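PDB 2BNL: RsbT co-antagonist protein RsbRA, which regulates the general stress response of Bacillus subtilis as part of the stressosome, stimulating the RsbT kinase toward RsbS in vitro and so controlling sigma-B activity. Local coordinates for residues 16-19 against 20-24; 29-33 against 34-38; 40-43 against 44-47. All coordinates share one frame; numbering follows the deposited sequence.

Interaction 1: residues 16-19 against 20-24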
loop_
_atom_site.group_PDB
_atom_site.type_symbol
_atom_site.label_atom_id
_atom_site.label_comp_id
_atom_site.label_asym_id
_atom_site.label_seq_id
_atom_site.Cartn_x
_atom_site.Cartn_y
_atom_site.Cartn_z
ATOM N N ASN A 16 -23.608 -4.255 2.649
ATOM C CA ASN A 16 -24.077 -3.230 3.631
ATOM C C ASN A 16 -23.210 -3.179 4.862
ATOM O O ASN A 16 -22.887 -2.080 5.349
ATOM C CB ASN A 16 -25.601 -3.383 3.893
ATOM C CG ASN A 16 -26.472 -2.939 2.601
ATOM O OD1 ASN A 16 -25.997 -2.100 1.719
ATOM N ND2 ASN A 16 -27.673 -3.499 2.466
ATOM N N GLU A 17 -22.799 -4.340 5.356
ATOM C CA GLU A 17 -21.921 -4.421 6.511
ATOM C C GLU A 17 -20.574 -3.751 6.242
ATOM O O GLU A 17 -20.017 -3.025 7.073
ATOM C CB GLU A 17 -21.574 -5.871 6.904
ATOM C CG GLU A 17 -22.608 -6.617 7.673
ATOM C CD GLU A 17 -21.992 -7.777 8.661
ATOM O OE1 GLU A 17 -20.719 -8.080 8.644
ATOM O OE2 GLU A 17 -22.833 -8.365 9.476
ATOM N N LEU A 18 -19.978 -4.061 5.078
ATOM C CA LEU A 18 -18.701 -3.476 4.753
ATOM C C LEU A 18 -18.758 -1.966 4.574
ATOM O O LEU A 18 -17.876 -1.292 4.966
ATOM C CB LEU A 18 -18.098 -4.169 3.526
ATOM C CG LEU A 18 -17.736 -5.631 3.769
ATOM C CD1 LEU A 18 -17.189 -6.397 2.453
ATOM C CD2 LEU A 18 -16.605 -5.704 4.835
ATOM N N LEU A 19 -19.806 -1.470 3.983
ATOM C CA LEU A 19 -20.000 -0.090 3.742
ATOM C C LEU A 19 -19.949 0.633 5.138
ATOM O O LEU A 19 -19.344 1.678 5.248
ATOM C CB LEU A 19 -21.267 0.189 2.934
ATOM C CG LEU A 19 -21.916 1.650 2.854
ATOM C CD1 LEU A 19 -21.218 2.814 2.051
ATOM C CD2 LEU A 19 -23.325 1.678 2.357
ATOM N N GLN A 20 -20.685 0.075 6.100
ATOM C CA GLN A 20 -20.729 0.660 7.457
ATOM C C GLN A 20 -19.353 0.595 8.114
ATOM O O GLN A 20 -18.898 1.541 8.703
ATOM C CB GLN A 20 -21.817 -0.085 8.274
ATOM C CG GLN A 20 -21.862 0.285 9.807
ATOM C CD GLN A 20 -22.196 1.771 10.084
ATOM O OE1 GLN A 20 -22.484 2.559 9.132
ATOM N NE2 GLN A 20 -22.152 2.180 11.429
ATOM N N LEU A 21 -18.696 -0.549 8.016
ATOM C CA LEU A 21 -17.379 -0.722 8.581
ATOM C C LEU A 21 -16.340 0.308 8.035
ATOM O O LEU A 21 -15.592 0.900 8.780
ATOM C CB LEU A 21 -16.922 -2.146 8.254
ATOM C CG LEU A 21 -15.654 -2.620 8.884
ATOM C CD1 LEU A 21 -15.885 -2.869 10.413
ATOM C CD2 LEU A 21 -15.185 -3.916 8.228
ATOM N N TRP A 22 -16.296 0.421 6.725
ATOM C CA TRP A 22 -15.414 1.324 6.040
ATOM C C TRP A 22 -15.762 2.782 6.237
ATOM O O TRP A 22 -14.877 3.586 6.359
ATOM C CB TRP A 22 -15.283 0.909 4.559
ATOM C CG TRP A 22 -14.623 -0.378 4.458
ATOM C CD1 TRP A 22 -13.946 -1.020 5.422
ATOM C CD2 TRP A 22 -14.638 -1.266 3.322
ATOM N NE1 TRP A 22 -13.479 -2.224 4.943
ATOM C CE2 TRP A 22 -13.876 -2.377 3.655
ATOM C CE3 TRP A 22 -15.226 -1.204 2.055
ATOM C CZ2 TRP A 22 -13.682 -3.450 2.772
ATOM C CZ3 TRP A 22 -15.019 -2.269 1.197
ATOM C CH2 TRP A 22 -14.258 -3.350 1.571
ATOM N N THR A 23 -17.060 3.107 6.312
ATOM C CA THR A 23 -17.484 4.454 6.615
ATOM C C THR A 23 -16.996 4.832 8.013
ATOM O O THR A 23 -16.477 5.902 8.243
ATOM C CB THR A 23 -19.046 4.592 6.437
ATOM O OG1 THR A 23 -19.365 4.352 5.062
ATOM C CG2 THR A 23 -19.437 6.058 6.768
ATOM N N ASP A 24 -17.167 3.938 8.957
ATOM C CA ASP A 24 -16.696 4.152 10.324
ATOM C C ASP A 24 -15.221 4.283 10.427
ATOM O O ASP A 24 -14.720 5.067 11.228
ATOM C CB ASP A 24 -17.186 3.037 11.279
ATOM C CG ASP A 24 -18.697 3.067 11.493
ATOM O OD1 ASP A 24 -19.410 4.068 11.133
ATOM O OD2 ASP A 24 -19.199 2.029 11.951
#

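Interaction 2: residues 29-33 against 34-38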
loop_
_atom_site.group_PDB
_atom_site.type_symbol
_atom_site.label_atom_id
_atom_site.label_comp_id
_atom_site.label_asym_id
_atom_site.label_seq_id
_atom_site.Cartn_x
_atom_site.Cartn_y
_atom_site.Cartn_z
ATOM N N LEU A 29 -10.630 7.891 11.307
ATOM C CA LEU A 29 -9.412 8.494 10.851
ATOM C C LEU A 29 -9.509 9.993 10.681
ATOM O O LEU A 29 -8.499 10.723 10.961
ATOM C CB LEU A 29 -8.923 7.831 9.553
ATOM C CG LEU A 29 -8.463 6.399 9.654
ATOM C CD1 LEU A 29 -8.300 5.808 8.231
ATOM C CD2 LEU A 29 -7.204 6.323 10.430
ATOM N N SER A 30 -10.680 10.466 10.244
ATOM C CA SER A 30 -10.844 11.925 10.016
ATOM C C SER A 30 -10.700 12.759 11.311
ATOM O O SER A 30 -10.355 13.914 11.267
ATOM C CB SER A 30 -12.181 12.270 9.326
ATOM O OG SER A 30 -13.302 12.081 10.165
ATOM N N GLU A 31 -11.027 12.125 12.426
ATOM C CA GLU A 31 -10.905 12.731 13.750
ATOM C C GLU A 31 -9.515 13.131 14.121
ATOM O O GLU A 31 -9.346 14.008 14.943
ATOM C CB GLU A 31 -11.503 11.813 14.786
ATOM C CG GLU A 31 -12.991 11.745 14.710
ATOM C CD GLU A 31 -13.721 13.106 15.103
ATOM O OE1 GLU A 31 -13.130 14.102 15.699
ATOM O OE2 GLU A 31 -14.935 13.152 14.844
ATOM N N GLN A 32 -8.519 12.571 13.475
ATOM C CA GLN A 32 -7.154 12.990 13.643
ATOM C C GLN A 32 -6.737 14.032 12.602
ATOM O O GLN A 32 -5.577 14.415 12.590
ATOM C CB GLN A 32 -6.189 11.774 13.472
ATOM C CG GLN A 32 -6.387 10.613 14.461
ATOM C CD GLN A 32 -6.481 11.116 15.948
ATOM O OE1 GLN A 32 -7.452 10.815 16.648
ATOM N NE2 GLN A 32 -5.478 11.882 16.409
ATOM N N GLU A 33 -7.603 14.439 11.681
ATOM C CA GLU A 33 -7.219 15.428 10.686
ATOM C C GLU A 33 -7.735 16.807 11.220
ATOM O O GLU A 33 -8.404 16.879 12.263
ATOM C CB GLU A 33 -7.794 15.129 9.307
ATOM C CG GLU A 33 -7.406 13.774 8.575
ATOM C CD GLU A 33 -5.886 13.479 8.333
ATOM O OE1 GLU A 33 -5.264 14.080 7.384
ATOM O OE2 GLU A 33 -5.373 12.546 9.025
ATOM N N SER A 34 -7.446 17.880 10.483
ATOM C CA SER A 34 -7.770 19.266 10.964
ATOM C C SER A 34 -9.259 19.617 10.726
ATOM O O SER A 34 -9.811 20.523 11.336
ATOM C CB SER A 34 -6.853 20.308 10.276
ATOM O OG SER A 34 -6.571 19.860 8.952
ATOM N N TYR A 35 -9.920 18.846 9.871
ATOM C CA TYR A 35 -11.339 19.034 9.732
ATOM C C TYR A 35 -11.932 17.646 9.388
ATOM O O TYR A 35 -11.210 16.745 8.872
ATOM C CB TYR A 35 -11.661 20.103 8.678
ATOM C CG TYR A 35 -11.174 19.829 7.255
ATOM C CD1 TYR A 35 -11.837 18.982 6.444
ATOM C CD2 TYR A 35 -10.016 20.416 6.754
ATOM C CE1 TYR A 35 -11.424 18.723 5.157
ATOM C CE2 TYR A 35 -9.583 20.147 5.397
ATOM C CZ TYR A 35 -10.266 19.296 4.641
ATOM O OH TYR A 35 -9.894 19.030 3.312
ATOM N N GLN A 36 -13.219 17.515 9.711
ATOM C CA GLN A 36 -13.992 16.353 9.306
ATOM C C GLN A 36 -15.022 16.764 8.259
ATOM O O GLN A 36 -15.678 17.822 8.352
ATOM C CB GLN A 36 -14.622 15.650 10.508
ATOM C CG GLN A 36 -13.572 15.113 11.560
ATOM C CD GLN A 36 -12.917 16.254 12.345
ATOM O OE1 GLN A 36 -13.627 17.114 12.838
ATOM N NE2 GLN A 36 -11.581 16.283 12.417
ATOM N N LEU A 37 -15.120 15.949 7.215
ATOM C CA LEU A 37 -16.208 16.074 6.289
ATOM C C LEU A 37 -17.490 15.416 6.904
ATOM O O LEU A 37 -17.474 14.944 8.051
ATOM C CB LEU A 37 -15.841 15.537 4.922
ATOM C CG LEU A 37 -14.579 16.247 4.415
ATOM C CD1 LEU A 37 -14.001 15.587 3.188
ATOM C CD2 LEU A 37 -14.817 17.771 4.215
ATOM N N THR A 38 -18.538 15.264 6.078
ATOM C CA THR A 38 -19.779 14.775 6.563
ATOM C C THR A 38 -19.806 13.241 6.530
ATOM O O THR A 38 -19.127 12.623 5.689
ATOM C CB THR A 38 -20.948 15.350 5.787
ATOM O OG1 THR A 38 -20.892 14.893 4.451
ATOM C CG2 THR A 38 -20.838 16.865 5.843
#

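Interaction 3: residues 40-43 against 44-47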
loop_
_atom_site.group_PDB
_atom_site.type_symbol
_atom_site.label_atom_id
_atom_site.label_comp_id
_atom_site.label_asym_id
_atom_site.label_seq_id
_atom_site.Cartn_x
_atom_site.Cartn_y
_atom_site.Cartn_z
ATOM N N GLN A 40 -22.183 11.500 5.039
ATOM C CA GLN A 40 -22.477 11.183 3.675
ATOM C C GLN A 40 -21.261 11.212 2.740
ATOM O O GLN A 40 -21.213 10.409 1.861
ATOM C CB GLN A 40 -23.590 12.059 3.119
ATOM C CG GLN A 40 -24.114 11.519 1.835
ATOM C CD GLN A 40 -24.931 10.234 2.059
ATOM O OE1 GLN A 40 -25.865 10.271 2.801
ATOM N NE2 GLN A 40 -24.555 9.103 1.400
ATOM N N VAL A 41 -20.315 12.151 2.914
ATOM C CA VAL A 41 -19.138 12.205 2.087
ATOM C C VAL A 41 -18.357 10.916 2.293
ATOM O O VAL A 41 -17.954 10.260 1.333
ATOM C CB VAL A 41 -18.278 13.455 2.357
ATOM C CG1 VAL A 41 -16.978 13.335 1.810
ATOM C CG2 VAL A 41 -18.962 14.654 1.708
ATOM N N TYR A 42 -18.210 10.506 3.541
ATOM C CA TYR A 42 -17.398 9.267 3.787
ATOM C C TYR A 42 -18.123 8.032 3.343
ATOM O O TYR A 42 -17.477 7.095 2.731
ATOM C CB TYR A 42 -16.952 9.220 5.263
ATOM C CG TYR A 42 -16.083 10.378 5.716
ATOM C CD1 TYR A 42 -14.899 10.689 5.073
ATOM C CD2 TYR A 42 -16.424 11.174 6.799
ATOM C CE1 TYR A 42 -14.053 11.730 5.467
ATOM C CE2 TYR A 42 -15.577 12.224 7.176
ATOM C CZ TYR A 42 -14.412 12.489 6.501
ATOM O OH TYR A 42 -13.627 13.551 6.882
ATOM N N GLU A 43 -19.448 7.994 3.562
ATOM C CA GLU A 43 -20.244 6.903 3.020
ATOM C C GLU A 43 -20.115 6.759 1.479
ATOM O O GLU A 43 -19.986 5.689 0.961
ATOM C CB GLU A 43 -21.705 7.020 3.475
ATOM C CG GLU A 43 -22.583 5.917 2.952
ATOM C CD GLU A 43 -24.079 6.108 3.246
ATOM O OE1 GLU A 43 -24.371 6.457 4.400
ATOM O OE2 GLU A 43 -24.929 6.007 2.289
ATOM N N ASN A 44 -20.145 7.869 0.801
ATOM C CA ASN A 44 -20.062 7.905 -0.635
ATOM C C ASN A 44 -18.700 7.420 -1.133
ATOM O O ASN A 44 -18.595 6.790 -2.155
ATOM C CB ASN A 44 -20.366 9.297 -1.169
ATOM C CG ASN A 44 -21.816 9.645 -1.158
ATOM O OD1 ASN A 44 -22.677 8.912 -0.698
ATOM N ND2 ASN A 44 -22.084 10.846 -1.582
ATOM N N ILE A 45 -17.659 7.770 -0.414
ATOM C CA ILE A 45 -16.338 7.169 -0.668
ATOM C C ILE A 45 -16.279 5.653 -0.500
ATOM O O ILE A 45 -15.762 4.968 -1.390
ATOM C CB ILE A 45 -15.227 7.798 0.238
ATOM C CG1 ILE A 45 -15.008 9.252 -0.144
ATOM C CG2 ILE A 45 -13.959 6.968 0.138
ATOM C CD1 ILE A 45 -14.343 10.032 0.902
ATOM N N SER A 46 -16.842 5.135 0.596
ATOM C CA SER A 46 -16.904 3.702 0.815
ATOM C C SER A 46 -17.701 3.027 -0.257
ATOM O O SER A 46 -17.325 1.945 -0.662
ATOM C CB SER A 46 -17.472 3.404 2.177
ATOM O OG SER A 46 -16.716 4.227 3.060
ATOM N N LYS A 47 -18.818 3.631 -0.656
ATOM C CA LYS A 47 -19.661 3.053 -1.690
ATOM C C LYS A 47 -18.949 3.048 -3.059
ATOM O O LYS A 47 -19.071 2.057 -3.777
ATOM C CB LYS A 47 -21.076 3.733 -1.723
ATOM C CG LYS A 47 -21.927 3.306 -2.926
ATOM C CD LYS A 47 -22.237 1.845 -2.949
ATOM C CE LYS A 47 -23.389 1.464 -4.059
ATOM N NZ LYS A 47 -23.174 0.089 -4.555
#

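Interaction 1: residues 16-19 against 20-24
Leu19 O takes two bonds from Thr23 one turn further along the helix, the backbone N at 2.9 Å and the hydroxyl OG1 at 2.7 Å. The two donors reach the oxygen from opposite faces of its carbonyl plane. OG1 comes within range because it stands beside its own backbone N, anti to the carbonyl carbon (chi1 -63°). With a valine here the hydroxyl donor would be lost, and Leu19 O would probably be left with the single bond from the backbone N of that residue. The other main-chain bonds are ordinary helical ones: Gln20 N to Asn16 O, Leu21 N to Glu17 O, and Trp22 N to Leu18 O at 2.9 Å, the last almost straight at 172°.

Apolar and aromatic contacts lie on another side of the helix and centre on Leu18. Its CB sits 4.2 Å from the centroid of the six-membered ring of Trp22, nearly on the ring normal, a CH-pi contact over the face. Leu18 O also lies over a face of the indole, towards its rim. The CD2 branch of Leu18 meets Leu21 CD2 at 4.1 Å and Trp22 CZ2 at 4.2 Å. Beyond the turn, Trp22 stacks with Phe91, Leu18 packs on Leu95, and Leu19 reaches Ile50.

Backbone bonding from each residue to the fourth before it is that of an alpha-helix, and a threonine hydroxyl folded back on the preceding turn is a common addition to it; this is helix 15-30 of the non-heme globin domain at the N terminus of RsbRA.

Interaction 2: residues 29-33 against 34-38
Ser30 O is gripped by two donors, Glu33 N at 2.8 Å and the side-chain amide nitrogen Gln36 NE2 at 2.9 Å, which approach from opposite faces of its carbonyl plane. The first bond closes a type I beta turn from Ser30 to Glu33, where the chain leaves helix 15-30 for the loop leading to helix 39-54 of this globin-like domain. The second ties that loop back to the turn. It is nearly straight at the hydrogen (167°), and although Ser30 O lies close to the amide plane of Gln36, NE2 sits above the carbonyl plane of Ser30.

Gln36 gets there by a bend about its CB-CG bond (chi2 72°), which turns the amide back over the turn. The carboxylate of Glu31 stacks on this amide, their planes only 14° apart, while the two side chains run roughly perpendicular. Glu31 OE1 is 4.0 Å from Gln36 CD. Ser30 OG bonds to Lys27 O in the preceding helical turn, and Tyr35 OH to Ile77 O. On the side of Ser30, the aliphatic part of Gln36 packs against the hydroxyl, with Gln36 CG 3.3 Å from Ser30 OG.

Interaction 3: residues 40-43 against 44-47
Gln40 and Asn44, one turn apart on helix 39-54 of the globin-like domain, bring their amides together at an angle of 47° between planes. Gln40 NE2 donates to Asn44 OD1 at 2.8 Å, with the acceptor close to the amide plane of Gln40 but the donor above the carbonyl plane of Asn44. Gln40 CG lies anti to the backbone N (chi1 -166°), and a bend at the next torsion carries NE2 forward along the helix to meet Asn44. The same NE2 makes a weak bond to Glu43 OE2, so the amide of Gln40 is probably held in its rotation mainly by the bond to Asn44.

The apolar side is led by Ile45, whose CD1 methyl is 4.3 Å from Val41 CG1 and equally far from Tyr42 CD1. It approaches the tyrosine ring obliquely. The phenol end of Tyr42 looks elsewhere, its OH bonding to Leu37 N in the preceding loop, while Val41 and Ile45 both rest on Ile77. The amino group of Lys47 forms a salt bridge with Asp51, further along the helix.

Ser46 folds its hydroxyl back onto the previous turn, where Tyr42 O accepts from both Ser46 OG and Ser46 N, each at 3.0 Å.

In the fold
Along the chain the three contacts come in series, neither nesting nor crossing. Interaction 1 lies within helix 15-30 and closes no loop; interaction 2 closes the turn where that helix gives way to the connection, and interaction 3 lies within helix 39-54. The connection brings the second helix back against the first: interactions 1 and 3 have centres about 9 Å apart and touch where Leu19 CD1 packs on Glu43 O at 3.3 Å and where the hydroxyls of Thr23 and Ser46 lie close together. Interactions 2 and 3 meet at the Tyr42 hydroxyl, which bonds to Leu37 N and packs against Ser30 CB. Interactions 1 and 2 share a helix without touching.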